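Local coordinates for protein regulator of chromosome condensation (Saccharomyces cerevisiae, PDB 3OF7) that promotes exchange of GDP for GTP on the small GTPases GSP1 and GSP2, binds chromatin and controls RNA metabolism and nuclear transport, at residues S140-L144 / F164-Y170; G173-C177 / K213-L217; A227-Q232 / R245-D250; E266-F270 / S280-N284. All coordinates share one frame; numbering follows the deposited sequence.

Contact 1: S140-L144 / F164-Y170; sequences SFPPL and FSNGEVY
Phe164 meets Phe141, Pro143 and Leu144 at different sides of its ring, in a contact made by apolar packing with no hydrogen bond across it. Its CG stands opposite its own carbonyl carbon (chi1 -77°), which turns the ring toward Pro143 and Phe141. Over one face lies Pro143, whose CB makes a CH-pi contact 4.0 Å from the centroid of the Phe164 ring, displaced toward the rim. At the ring edge Leu144 CD2 approaches Phe164 CE2 at 3.8 Å, and Phe141 CD1 comes to 3.6 Å from Phe164 CZ. The two phenylalanine rings are inclined at 50°, an oblique pairing. Tyr170 is the second aromatic partner, met obliquely by both prolines: Pro142 CD is 3.4 Å from Tyr170 OH, and Pro143 CD packs on Tyr170 CE1 at 3.6 Å. Phe141 slides past Tyr170 in the opposite direction, with Tyr170 CB at its ring edge. Glu168 adds a carboxylate, its OE1 3.4 Å from Pro143 CG and at the edge of the Tyr170 ring; OE2 has a long, weak ion pair with Lys197. Within 164-170 the chain reverses through a type I turn, and Asn166 OD1 accepts from Glu168 N at 3.2 Å. This Asx turn shapes the hairpin connection between strands 159-164 and 169-177, and the short helix 142-145 packs beside it at the margin of one blade of the RCC1 beta-propeller.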
loop_
_atom_site.group_PDB
_atom_site.type_symbol
_atom_site.label_atom_id
_atom_site.label_comp_id
_atom_site.label_asym_id
_atom_site.label_seq_id
_atom_site.Cartn_x
_atom_site.Cartn_y
_atom_site.Cartn_z
ATOM N N SER A 140 18.099 7.784 -15.650
ATOM C CA SER A 140 17.768 6.410 -15.267
ATOM C C SER A 140 16.429 5.949 -15.837
ATOM O O SER A 140 16.150 4.749 -15.869
ATOM C CB SER A 140 17.762 6.253 -13.743
ATOM O OG SER A 140 19.049 6.510 -13.211
ATOM N N PHE A 141 15.612 6.900 -16.288
ATOM C CA PHE A 141 14.330 6.582 -16.910
ATOM C C PHE A 141 14.261 7.121 -18.336
ATOM O O PHE A 141 13.755 8.230 -18.546
ATOM C CB PHE A 141 13.153 7.153 -16.103
ATOM C CG PHE A 141 13.082 6.669 -14.682
ATOM C CD1 PHE A 141 12.596 5.398 -14.385
ATOM C CD2 PHE A 141 13.460 7.505 -13.633
ATOM C CE1 PHE A 141 12.503 4.959 -13.065
ATOM C CE2 PHE A 141 13.380 7.070 -12.304
ATOM C CZ PHE A 141 12.903 5.792 -12.024
ATOM N N PRO A 142 14.755 6.339 -19.323
ATOM C CA PRO A 142 14.670 6.771 -20.732
ATOM C C PRO A 142 13.290 7.225 -21.249
ATOM O O PRO A 142 13.244 8.108 -22.107
ATOM C CB PRO A 142 15.173 5.544 -21.504
ATOM C CG PRO A 142 16.164 4.928 -20.580
ATOM C CD PRO A 142 15.546 5.097 -19.192
ATOM N N PRO A 143 12.171 6.626 -20.771
ATOM C CA PRO A 143 10.914 7.166 -21.296
ATOM C C PRO A 143 10.686 8.665 -21.048
ATOM O O PRO A 143 9.956 9.289 -21.812
ATOM C CB PRO A 143 9.847 6.330 -20.581
ATOM C CG PRO A 143 10.519 5.009 -20.376
ATOM C CD PRO A 143 11.943 5.371 -20.028
ATOM N N LEU A 144 11.312 9.231 -20.017
ATOM C CA LEU A 144 11.096 10.635 -19.667
ATOM C C LEU A 144 11.591 11.593 -20.751
ATOM O O LEU A 144 10.929 12.596 -21.049
ATOM C CB LEU A 144 11.737 10.987 -18.322
ATOM C CG LEU A 144 11.140 10.314 -17.078
ATOM C CD1 LEU A 144 11.955 10.673 -15.843
ATOM C CD2 LEU A 144 9.664 10.669 -16.883
ATOM N N PHE A 164 4.757 3.581 -16.620
ATOM C CA PHE A 164 4.786 4.759 -17.488
ATOM C C PHE A 164 3.539 4.865 -18.358
ATOM O O PHE A 164 2.839 3.880 -18.580
ATOM C CB PHE A 164 6.060 4.788 -18.340
ATOM C CG PHE A 164 7.284 5.220 -17.586
ATOM C CD1 PHE A 164 8.019 4.304 -16.829
ATOM C CD2 PHE A 164 7.708 6.541 -17.630
ATOM C CE1 PHE A 164 9.152 4.698 -16.135
ATOM C CE2 PHE A 164 8.850 6.952 -16.933
ATOM C CZ PHE A 164 9.574 6.030 -16.187
ATOM N N SER A 165 3.270 6.075 -18.840
ATOM C CA SER A 165 2.072 6.353 -19.624
ATOM C C SER A 165 2.056 5.610 -20.963
ATOM O O SER A 165 1.008 5.512 -21.602
ATOM C CB SER A 165 1.946 7.854 -19.869
ATOM O OG SER A 165 3.150 8.357 -20.409
ATOM N N ASN A 166 3.207 5.092 -21.381
ATOM C CA ASN A 166 3.265 4.282 -22.599
ATOM C C ASN A 166 3.172 2.771 -22.328
ATOM O O ASN A 166 3.407 1.965 -23.224
ATOM C CB ASN A 166 4.520 4.616 -23.413
ATOM C CG ASN A 166 5.803 4.169 -22.732
ATOM O OD1 ASN A 166 5.815 3.816 -21.549
ATOM N ND2 ASN A 166 6.895 4.187 -23.482
ATOM N N GLY A 167 2.840 2.398 -21.090
ATOM C CA GLY A 167 2.652 0.990 -20.726
ATOM C C GLY A 167 3.907 0.262 -20.271
ATOM O O GLY A 167 3.843 -0.905 -19.869
ATOM N N GLU A 168 5.043 0.944 -20.328
ATOM C CA GLU A 168 6.325 0.358 -19.927
ATOM C C GLU A 168 6.495 0.349 -18.411
ATOM O O GLU A 168 6.010 1.248 -17.717
ATOM C CB GLU A 168 7.485 1.112 -20.562
ATOM C CG GLU A 168 7.541 0.982 -22.092
ATOM C CD GLU A 168 8.867 1.420 -22.685
ATOM O OE1 GLU A 168 9.639 2.127 -22.009
ATOM O OE2 GLU A 168 9.140 1.049 -23.849
ATOM N N VAL A 169 7.206 -0.666 -17.922
ATOM C CA VAL A 169 7.441 -0.849 -16.494
ATOM C C VAL A 169 8.941 -0.835 -16.208
ATOM O O VAL A 169 9.696 -1.609 -16.796
ATOM C CB VAL A 169 6.805 -2.182 -15.996
ATOM C CG1 VAL A 169 7.202 -2.477 -14.552
ATOM C CG2 VAL A 169 5.292 -2.132 -16.122
ATOM N N TYR A 170 9.369 0.057 -15.319
ATOM C CA TYR A 170 10.740 0.042 -14.810
ATOM C C TYR A 170 10.736 -0.484 -13.381
ATOM O O TYR A 170 9.862 -0.138 -12.588
ATOM C CB TYR A 170 11.403 1.428 -14.896
ATOM C CG TYR A 170 12.011 1.696 -16.260
ATOM C CD1 TYR A 170 11.202 1.803 -17.393
ATOM C CD2 TYR A 170 13.394 1.808 -16.421
ATOM C CE1 TYR A 170 11.747 2.021 -18.650
ATOM C CE2 TYR A 170 13.952 2.034 -17.678
ATOM C CZ TYR A 170 13.121 2.138 -18.786
ATOM O OH TYR A 170 13.668 2.358 -20.029
#

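Contact 2: G173-C177 / K213-L217; sequences GTFRC and KDHIL
Asp214 reaches from just before strand 215-220 to the backbone of strand 169-177, joining two neighbouring blades of the RCC1-type beta-propeller. Its CB sits against the carbonyl of Arg176, 3.1 Å from Arg176 O, and CG stays close to that peptide. With CG anti to the carbonyl carbon (chi1 -80°), the carboxylate comes over Arg176 N. OD1 accepts this N-H at 2.9 Å, with an N-H...O angle of 155°; the donor stands well above the carboxylate plane, 76° out of it. OD2 rests beside the aliphatic root of the arginine, 3.6 Å from Arg176 CB, whereas the extended guanidinium arm leads away and makes no salt bridge here. Thus Asp214 grips the main chain of Arg176, not its charge. The backbone carbonyl O of Asp214 approaches Phe175 CD2 at 3.3 Å, and Ile216 CG2 meets the ring edge at CZ, the two side chains crossing at about a right angle. Trp228 packs edge-to-face with the same ring. A water gives OD1 a second donor: it donates to Asp214 OD1 and also to Thr174 O, each at 2.8 Å.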
loop_
_atom_site.group_PDB
_atom_site.type_symbol
_atom_site.label_atom_id
_atom_site.label_comp_id
_atom_site.label_asym_id
_atom_site.label_seq_id
_atom_site.Cartn_x
_atom_site.Cartn_y
_atom_site.Cartn_z
ATOM N N GLY A 173 15.658 -3.106 -7.273
ATOM C CA GLY A 173 15.690 -3.712 -5.938
ATOM C C GLY A 173 15.792 -5.221 -6.061
ATOM O O GLY A 173 16.544 -5.728 -6.911
ATOM N N THR A 174 15.039 -5.943 -5.229
ATOM C CA THR A 174 15.051 -7.410 -5.247
ATOM C C THR A 174 13.812 -7.964 -4.554
ATOM O O THR A 174 13.048 -7.202 -3.951
ATOM C CB THR A 174 16.336 -7.992 -4.580
ATOM O OG1 THR A 174 16.497 -9.367 -4.958
ATOM C CG2 THR A 174 16.266 -7.903 -3.045
ATOM N N PHE A 175 13.601 -9.274 -4.658
ATOM C CA PHE A 175 12.615 -9.956 -3.827
ATOM C C PHE A 175 13.312 -10.853 -2.822
ATOM O O PHE A 175 14.187 -11.659 -3.178
ATOM C CB PHE A 175 11.641 -10.797 -4.662
ATOM C CG PHE A 175 10.970 -10.033 -5.765
ATOM C CD1 PHE A 175 11.395 -10.175 -7.083
ATOM C CD2 PHE A 175 9.919 -9.165 -5.487
ATOM C CE1 PHE A 175 10.770 -9.458 -8.125
ATOM C CE2 PHE A 175 9.288 -8.448 -6.517
ATOM C CZ PHE A 175 9.723 -8.597 -7.842
ATOM N N ARG A 176 12.919 -10.707 -1.560
ATOM C CA ARG A 176 13.320 -11.647 -0.535
ATOM C C ARG A 176 12.300 -12.773 -0.401
ATOM O O ARG A 176 11.235 -12.757 -1.016
ATOM C CB ARG A 176 13.509 -10.935 0.810
ATOM C CG ARG A 176 14.770 -10.093 0.896
ATOM C CD ARG A 176 14.901 -9.480 2.284
ATOM N NE ARG A 176 15.997 -8.519 2.351
ATOM C CZ ARG A 176 17.259 -8.830 2.632
ATOM N NH1 ARG A 176 17.605 -10.088 2.885
ATOM N NH2 ARG A 176 18.179 -7.874 2.658
ATOM N N CYS A 177 12.661 -13.765 0.399
ATOM C CA CYS A 177 11.790 -14.863 0.755
ATOM C C CYS A 177 12.046 -15.164 2.236
ATOM O O CYS A 177 12.823 -14.462 2.892
ATOM C CB CYS A 177 12.108 -16.077 -0.116
ATOM S SG CYS A 177 13.825 -16.589 0.002
ATOM N N LYS A 213 4.574 -7.709 -0.155
ATOM C CA LYS A 213 5.806 -7.685 0.633
ATOM C C LYS A 213 7.011 -8.052 -0.233
ATOM O O LYS A 213 7.997 -7.324 -0.273
ATOM C CB LYS A 213 5.704 -8.641 1.823
ATOM C CG LYS A 213 6.984 -8.768 2.643
ATOM C CD LYS A 213 6.873 -9.904 3.657
ATOM C CE LYS A 213 8.143 -10.028 4.485
ATOM N NZ LYS A 213 8.292 -8.924 5.479
ATOM N N ASP A 214 6.931 -9.194 -0.910
ATOM C CA ASP A 214 8.015 -9.639 -1.795
ATOM C C ASP A 214 7.484 -10.212 -3.110
ATOM O O ASP A 214 8.030 -11.177 -3.666
ATOM C CB ASP A 214 8.952 -10.622 -1.072
ATOM C CG ASP A 214 9.956 -9.917 -0.170
ATOM O OD1 ASP A 214 10.747 -9.088 -0.671
ATOM O OD2 ASP A 214 9.965 -10.214 1.050
ATOM N N HIS A 215 6.410 -9.597 -3.591
ATOM C CA HIS A 215 5.856 -9.869 -4.903
ATOM C C HIS A 215 5.144 -8.606 -5.354
ATOM O O HIS A 215 4.822 -7.733 -4.537
ATOM C CB HIS A 215 4.839 -11.014 -4.839
ATOM C CG HIS A 215 3.581 -10.645 -4.124
ATOM N ND1 HIS A 215 2.455 -10.187 -4.778
ATOM C CD2 HIS A 215 3.285 -10.620 -2.805
ATOM C CE1 HIS A 215 1.514 -9.917 -3.893
ATOM N NE2 HIS A 215 1.993 -10.170 -2.688
ATOM N N ILE A 216 4.869 -8.527 -6.647
ATOM C CA ILE A 216 4.094 -7.432 -7.196
ATOM C C ILE A 216 3.139 -7.999 -8.251
ATOM O O ILE A 216 3.485 -8.949 -8.973
ATOM C CB ILE A 216 5.028 -6.292 -7.735
ATOM C CG1 ILE A 216 4.211 -5.114 -8.305
ATOM C CG2 ILE A 216 6.053 -6.851 -8.745
ATOM C CD1 ILE A 216 5.059 -3.878 -8.622
ATOM N N LEU A 217 1.933 -7.439 -8.299
ATOM C CA LEU A 217 0.930 -7.789 -9.302
ATOM C C LEU A 217 0.838 -6.671 -10.339
ATOM O O LEU A 217 1.074 -5.510 -10.018
ATOM C CB LEU A 217 -0.434 -7.984 -8.648
ATOM C CG LEU A 217 -0.591 -8.981 -7.493
ATOM C CD1 LEU A 217 -2.016 -8.993 -7.060
ATOM C CD2 LEU A 217 -0.165 -10.381 -7.932
HETATM O O HOH W 1 10.615 -7.040 -2.598
#

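Contact 3: A227-Q232 / R245-D250; sequences AWGNGQ and RLKTLD
Trp228 and Leu249 form the close-packed end of this contact, where strand 225-229 faces the loop that returns toward strand 252-253. The Trp228 side chain leaves the strand with CG trans to N (chi1 179°), which carries the indole to the loop main chain, and Trp228 CD1 lies 3.5 Å from Asp250 CA. Trp228 NE1 gives only a weak, bent hydrogen bond to Leu249 O, at 3.4 Å with an angle of 129°. Leu249, at the centre of an inverse gamma turn, lays CD1 against Gly229 O at 3.6 Å; the same methyl also touches the glycine CA. Phe184 packs edge-to-face on the indole. At this end a water lies within hydrogen-bonding distance of Ala227 O (2.8 Å) and Asp250 O (2.7 Å), between the two backbones. The pairing thus ties the third strand of a propeller blade to the long loop leading to the blade's last strand, an arrangement belonging to the RCC1 repeat that spans both segments. Toward Asn230 and Arg245 the fit is looser, and polar groups and water replace carbon packing. Arg245 NH2 donates to Asn230 OD1 at 3.0 Å, with the oxygen near the guanidinium plane. Gln232 CG lies over one face of that guanidinium, the amide and guanidinium planes being 13° apart. Asn230 ND2 in turn donates to Gln232 OE1 at 3.0 Å, which fixes the rotation of the asparagine amide. Glu242 forms a salt bridge with Arg245 NH1, and Glu179 accepts from Gln232 NE2. One water accepts from both Gly231 N and Arg245 NE, the latter at 2.8 Å.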
loop_
_atom_site.group_PDB
_atom_site.type_symbol
_atom_site.label_atom_id
_atom_site.label_comp_id
_atom_site.label_asym_id
_atom_site.label_seq_id
_atom_site.Cartn_x
_atom_site.Cartn_y
_atom_site.Cartn_z
ATOM N N ALA A 227 1.800 -11.834 -12.019
ATOM C CA ALA A 227 2.461 -11.788 -10.716
ATOM C C ALA A 227 3.950 -12.062 -10.875
ATOM O O ALA A 227 4.368 -12.774 -11.804
ATOM C CB ALA A 227 1.803 -12.766 -9.758
ATOM N N TRP A 228 4.748 -11.472 -9.986
ATOM C CA TRP A 228 6.204 -11.544 -10.047
ATOM C C TRP A 228 6.784 -11.448 -8.634
ATOM O O TRP A 228 6.428 -10.541 -7.871
ATOM C CB TRP A 228 6.721 -10.398 -10.927
ATOM C CG TRP A 228 8.223 -10.258 -11.125
ATOM C CD1 TRP A 228 9.175 -11.251 -11.112
ATOM C CD2 TRP A 228 8.917 -9.045 -11.437
ATOM N NE1 TRP A 228 10.423 -10.714 -11.369
ATOM C CE2 TRP A 228 10.290 -9.364 -11.575
ATOM C CE3 TRP A 228 8.512 -7.709 -11.598
ATOM C CZ2 TRP A 228 11.261 -8.396 -11.865
ATOM C CZ3 TRP A 228 9.478 -6.749 -11.895
ATOM C CH2 TRP A 228 10.838 -7.094 -12.015
ATOM N N GLY A 229 7.672 -12.382 -8.294
ATOM C CA GLY A 229 8.413 -12.322 -7.033
ATOM C C GLY A 229 8.366 -13.625 -6.259
ATOM O O GLY A 229 8.241 -14.706 -6.852
ATOM N N ASN A 230 8.465 -13.531 -4.934
ATOM C CA ASN A 230 8.354 -14.713 -4.083
ATOM C C ASN A 230 6.970 -15.347 -4.180
ATOM O O ASN A 230 5.977 -14.650 -4.376
ATOM C CB ASN A 230 8.692 -14.371 -2.629
ATOM C CG ASN A 230 8.895 -15.617 -1.765
ATOM O OD1 ASN A 230 9.456 -16.613 -2.219
ATOM N ND2 ASN A 230 8.438 -15.559 -0.516
ATOM N N GLY A 231 6.908 -16.674 -4.062
ATOM C CA GLY A 231 5.656 -17.395 -4.234
ATOM C C GLY A 231 5.354 -18.427 -3.166
ATOM O O GLY A 231 4.471 -19.264 -3.347
ATOM N N GLN A 232 6.067 -18.354 -2.045
ATOM C CA GLN A 232 5.957 -19.371 -0.982
ATOM C C GLN A 232 4.586 -19.427 -0.306
ATOM O O GLN A 232 4.250 -20.427 0.337
ATOM C CB GLN A 232 7.043 -19.162 0.074
ATOM C CG GLN A 232 8.456 -19.298 -0.458
ATOM C CD GLN A 232 9.512 -18.930 0.571
ATOM O OE1 GLN A 232 9.535 -17.808 1.097
ATOM N NE2 GLN A 232 10.408 -19.875 0.856
ATOM N N ARG A 245 11.857 -21.749 -8.936
ATOM C CA ARG A 245 11.663 -20.416 -8.337
ATOM C C ARG A 245 12.465 -19.299 -9.005
ATOM O O ARG A 245 12.030 -18.150 -9.012
ATOM C CB ARG A 245 11.929 -20.451 -6.830
ATOM C CG ARG A 245 10.856 -21.213 -6.065
ATOM C CD ARG A 245 11.221 -21.368 -4.607
ATOM N NE ARG A 245 11.099 -20.119 -3.865
ATOM C CZ ARG A 245 11.793 -19.832 -2.764
ATOM N NH1 ARG A 245 12.679 -20.699 -2.279
ATOM N NH2 ARG A 245 11.610 -18.665 -2.151
ATOM N N LEU A 246 13.627 -19.620 -9.561
ATOM C CA LEU A 246 14.389 -18.617 -10.291
ATOM C C LEU A 246 14.129 -18.683 -11.797
ATOM O O LEU A 246 14.065 -17.644 -12.463
ATOM C CB LEU A 246 15.889 -18.708 -9.984
ATOM C CG LEU A 246 16.342 -18.257 -8.588
ATOM C CD1 LEU A 246 17.844 -18.471 -8.401
ATOM C CD2 LEU A 246 15.978 -16.801 -8.319
ATOM N N LYS A 247 13.972 -19.898 -12.325
ATOM C CA LYS A 247 13.651 -20.087 -13.746
ATOM C C LYS A 247 12.400 -19.310 -14.150
ATOM O O LYS A 247 12.302 -18.834 -15.284
ATOM C CB LYS A 247 13.482 -21.574 -14.078
ATOM C CG LYS A 247 14.797 -22.357 -14.162
ATOM C CD LYS A 247 14.523 -23.876 -14.245
ATOM C CE LYS A 247 15.816 -24.687 -14.106
ATOM N NZ LYS A 247 15.554 -26.158 -14.002
ATOM N N THR A 248 11.460 -19.169 -13.209
ATOM C CA THR A 248 10.173 -18.534 -13.493
ATOM C C THR A 248 9.983 -17.187 -12.766
ATOM O O THR A 248 8.858 -16.721 -12.622
ATOM C CB THR A 248 8.982 -19.465 -13.170
ATOM O OG1 THR A 248 8.886 -19.669 -11.752
ATOM C CG2 THR A 248 9.114 -20.826 -13.889
ATOM N N LEU A 249 11.083 -16.578 -12.329
ATOM C CA LEU A 249 11.043 -15.291 -11.622
ATOM C C LEU A 249 10.928 -14.126 -12.615
ATOM O O LEU A 249 11.879 -13.367 -12.828
ATOM C CB LEU A 249 12.256 -15.137 -10.688
ATOM C CG LEU A 249 12.326 -13.936 -9.731
ATOM C CD1 LEU A 249 11.211 -14.013 -8.679
ATOM C CD2 LEU A 249 13.679 -13.872 -9.051
ATOM N N ASP A 250 9.751 -14.024 -13.225
ATOM C CA ASP A 250 9.394 -12.931 -14.141
ATOM C C ASP A 250 7.869 -12.847 -14.201
ATOM O O ASP A 250 7.191 -13.843 -13.924
ATOM C CB ASP A 250 10.000 -13.128 -15.542
ATOM C CG ASP A 250 9.589 -14.436 -16.183
ATOM O OD1 ASP A 250 10.246 -15.458 -15.909
ATOM O OD2 ASP A 250 8.608 -14.442 -16.955
HETATM O O HOH W 2 6.020 -15.054 -11.870
HETATM O O HOH W 3 7.991 -14.690 -9.961
HETATM O O HOH W 4 8.655 -18.928 -4.634
#

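Contact 4: E266-F270 / S280-N284; sequences ENHCF and SWGLN
The indole of Trp281 carries Cys269 over one face: Cys269 CB makes a CH-pi contact 3.5 Å from the centroid of the six-membered ring, 20° off its normal. CB approaches Trp281 CZ2 at 3.3 Å, and the sulfur continues toward the five-membered ring, meeting it obliquely. The tryptophan CG sits between its own backbone N and carbonyl carbon (chi1 66°), a torsion that folds the indole back over the neighbouring strand. The Phe270 ring is met obliquely by Ser280 CB, 3.7 Å from Phe270 CE1; these two residues share the sheet face opposite that of Cys269 and Trp281. His268 lies with its CB beside Leu283 O.

Beneath the side chains the strands run antiparallel. Cys269 and Trp281 form a hydrogen-bonded pair: Cys269 N donates to Trp281 O at 2.9 Å, nearly along the C=O axis, and Trp281 N returns a bond to Cys269 O at 3.2 Å. Past the corner at Gly282, Leu283 N gives Asn267 O an almost straight bond of 2.8 Å. Gly282 CA is 4.2 Å from His268 CA in a non-hydrogen-bonded pair, and makes a CA-H...O contact to Asn267 O.

This is the hairpin of strands 268-273 and 278-281 inside a four-stranded propeller blade, with 259-264 on one flank and 304-306 on the other. Leu217 of strand 215-220 touches Cys269 and Trp281 from the preceding blade, Gln235 O accepts from Trp281 NE1, and Ser325 of strand 324-329 in the next blade packs on His268 and Phe270.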
loop_
_atom_site.group_PDB
_atom_site.type_symbol
_atom_site.label_atom_id
_atom_site.label_comp_id
_atom_site.label_asym_id
_atom_site.label_seq_id
_atom_site.Cartn_x
_atom_site.Cartn_y
_atom_site.Cartn_z
ATOM N N GLU A 266 0.483 -8.146 2.095
ATOM C CA GLU A 266 1.869 -8.596 2.066
ATOM C C GLU A 266 2.028 -9.908 1.287
ATOM O O GLU A 266 2.848 -9.995 0.365
ATOM C CB GLU A 266 2.441 -8.700 3.482
ATOM C CG GLU A 266 2.609 -7.324 4.116
ATOM C CD GLU A 266 3.512 -7.307 5.336
ATOM O OE1 GLU A 266 4.102 -8.351 5.696
ATOM O OE2 GLU A 266 3.634 -6.220 5.937
ATOM N N ASN A 267 1.224 -10.899 1.654
ATOM C CA ASN A 267 1.301 -12.236 1.061
ATOM C C ASN A 267 -0.062 -12.754 0.588
ATOM O O ASN A 267 -0.237 -13.956 0.347
ATOM C CB ASN A 267 1.923 -13.212 2.069
ATOM C CG ASN A 267 3.336 -12.831 2.448
ATOM O OD1 ASN A 267 4.185 -12.579 1.585
ATOM N ND2 ASN A 267 3.604 -12.783 3.753
ATOM N N HIS A 268 -1.026 -11.846 0.470
ATOM C CA HIS A 268 -2.341 -12.178 -0.080
ATOM C C HIS A 268 -2.787 -11.062 -1.010
ATOM O O HIS A 268 -2.265 -9.940 -0.936
ATOM C CB HIS A 268 -3.375 -12.434 1.022
ATOM C CG HIS A 268 -3.645 -11.251 1.900
ATOM N ND1 HIS A 268 -4.873 -10.623 1.947
ATOM C CD2 HIS A 268 -2.852 -10.591 2.776
ATOM C CE1 HIS A 268 -4.822 -9.624 2.811
ATOM N NE2 HIS A 268 -3.608 -9.584 3.328
ATOM N N CYS A 269 -3.751 -11.363 -1.874
ATOM C CA CYS A 269 -4.049 -10.494 -3.003
ATOM C C CYS A 269 -5.538 -10.419 -3.286
ATOM O O CYS A 269 -6.298 -11.301 -2.890
ATOM C CB CYS A 269 -3.332 -11.012 -4.252
ATOM S SG CYS A 269 -1.574 -11.328 -4.033
ATOM N N PHE A 270 -5.933 -9.363 -3.988
ATOM C CA PHE A 270 -7.322 -9.137 -4.360
ATOM C C PHE A 270 -7.440 -8.765 -5.823
ATOM O O PHE A 270 -6.578 -8.070 -6.377
ATOM C CB PHE A 270 -7.930 -8.021 -3.516
ATOM C CG PHE A 270 -8.089 -8.381 -2.083
ATOM C CD1 PHE A 270 -9.241 -9.013 -1.645
ATOM C CD2 PHE A 270 -7.070 -8.113 -1.172
ATOM C CE1 PHE A 270 -9.390 -9.370 -0.320
ATOM C CE2 PHE A 270 -7.213 -8.462 0.159
ATOM C CZ PHE A 270 -8.367 -9.090 0.586
ATOM N N SER A 280 -9.997 -13.309 -3.805
ATOM C CA SER A 280 -8.709 -13.221 -3.125
ATOM C C SER A 280 -7.960 -14.546 -3.176
ATOM O O SER A 280 -8.564 -15.606 -3.396
ATOM C CB SER A 280 -8.893 -12.782 -1.673
ATOM O OG SER A 280 -9.793 -13.643 -1.005
ATOM N N TRP A 281 -6.645 -14.478 -2.989
ATOM C CA TRP A 281 -5.801 -15.670 -2.893
ATOM C C TRP A 281 -4.550 -15.376 -2.075
ATOM O O TRP A 281 -4.218 -14.215 -1.824
ATOM C CB TRP A 281 -5.414 -16.195 -4.284
ATOM C CG TRP A 281 -4.520 -15.278 -5.072
ATOM C CD1 TRP A 281 -3.164 -15.387 -5.213
ATOM C CD2 TRP A 281 -4.909 -14.123 -5.830
ATOM N NE1 TRP A 281 -2.687 -14.381 -6.009
ATOM C CE2 TRP A 281 -3.731 -13.585 -6.399
ATOM C CE3 TRP A 281 -6.134 -13.491 -6.083
ATOM C CZ2 TRP A 281 -3.738 -12.440 -7.211
ATOM C CZ3 TRP A 281 -6.142 -12.339 -6.888
ATOM C CH2 TRP A 281 -4.950 -11.835 -7.444
ATOM N N GLY A 282 -3.851 -16.437 -1.677
ATOM C CA GLY A 282 -2.597 -16.305 -0.944
ATOM C C GLY A 282 -2.766 -16.606 0.532
ATOM O O GLY A 282 -3.619 -17.415 0.925
ATOM N N LEU A 283 -1.956 -15.950 1.353
ATOM C CA LEU A 283 -1.877 -16.279 2.772
ATOM C C LEU A 283 -3.189 -15.975 3.490
ATOM O O LEU A 283 -3.759 -14.897 3.313
ATOM C CB LEU A 283 -0.716 -15.517 3.421
ATOM C CG LEU A 283 -0.462 -15.778 4.910
ATOM C CD1 LEU A 283 0.041 -17.222 5.154
ATOM C CD2 LEU A 283 0.491 -14.737 5.478
ATOM N N ASN A 284 -3.677 -16.928 4.283
ATOM C CA ASN A 284 -4.998 -16.787 4.901
ATOM C C ASN A 284 -5.140 -17.338 6.322
ATOM O O ASN A 284 -6.241 -17.731 6.728
ATOM C CB ASN A 284 -6.082 -17.384 3.989
ATOM C CG ASN A 284 -7.482 -16.902 4.343
ATOM O OD1 ASN A 284 -7.670 -15.757 4.740
ATOM N ND2 ASN A 284 -8.472 -17.780 4.187
#

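Overall arrangement
The contacts step round the beta-propeller. Contacts 1 and 2 use the same strand, 169-177, but their centres are about 20 Å apart. Contacts 2 and 3, with centres about 9 Å apart, meet through neighbouring strands 215-220 and 225-229: Asp214 O lies 2.7 Å from Asn230 N, and Cys177 CB packs 3.3 Å from Arg245 NH2. Contact 4 belongs to the next blade and reaches contact 2, where Lys213 N is 2.9 Å from Glu266 O and His215 CE1 is 3.4 Å from Cys269 SG. Contacts 3 and 4 do not touch, their nearest atoms being about 6 Å apart. Contact 2 touches contacts 3 and 4; contact 1 adjoins it through strand 169-177 alone.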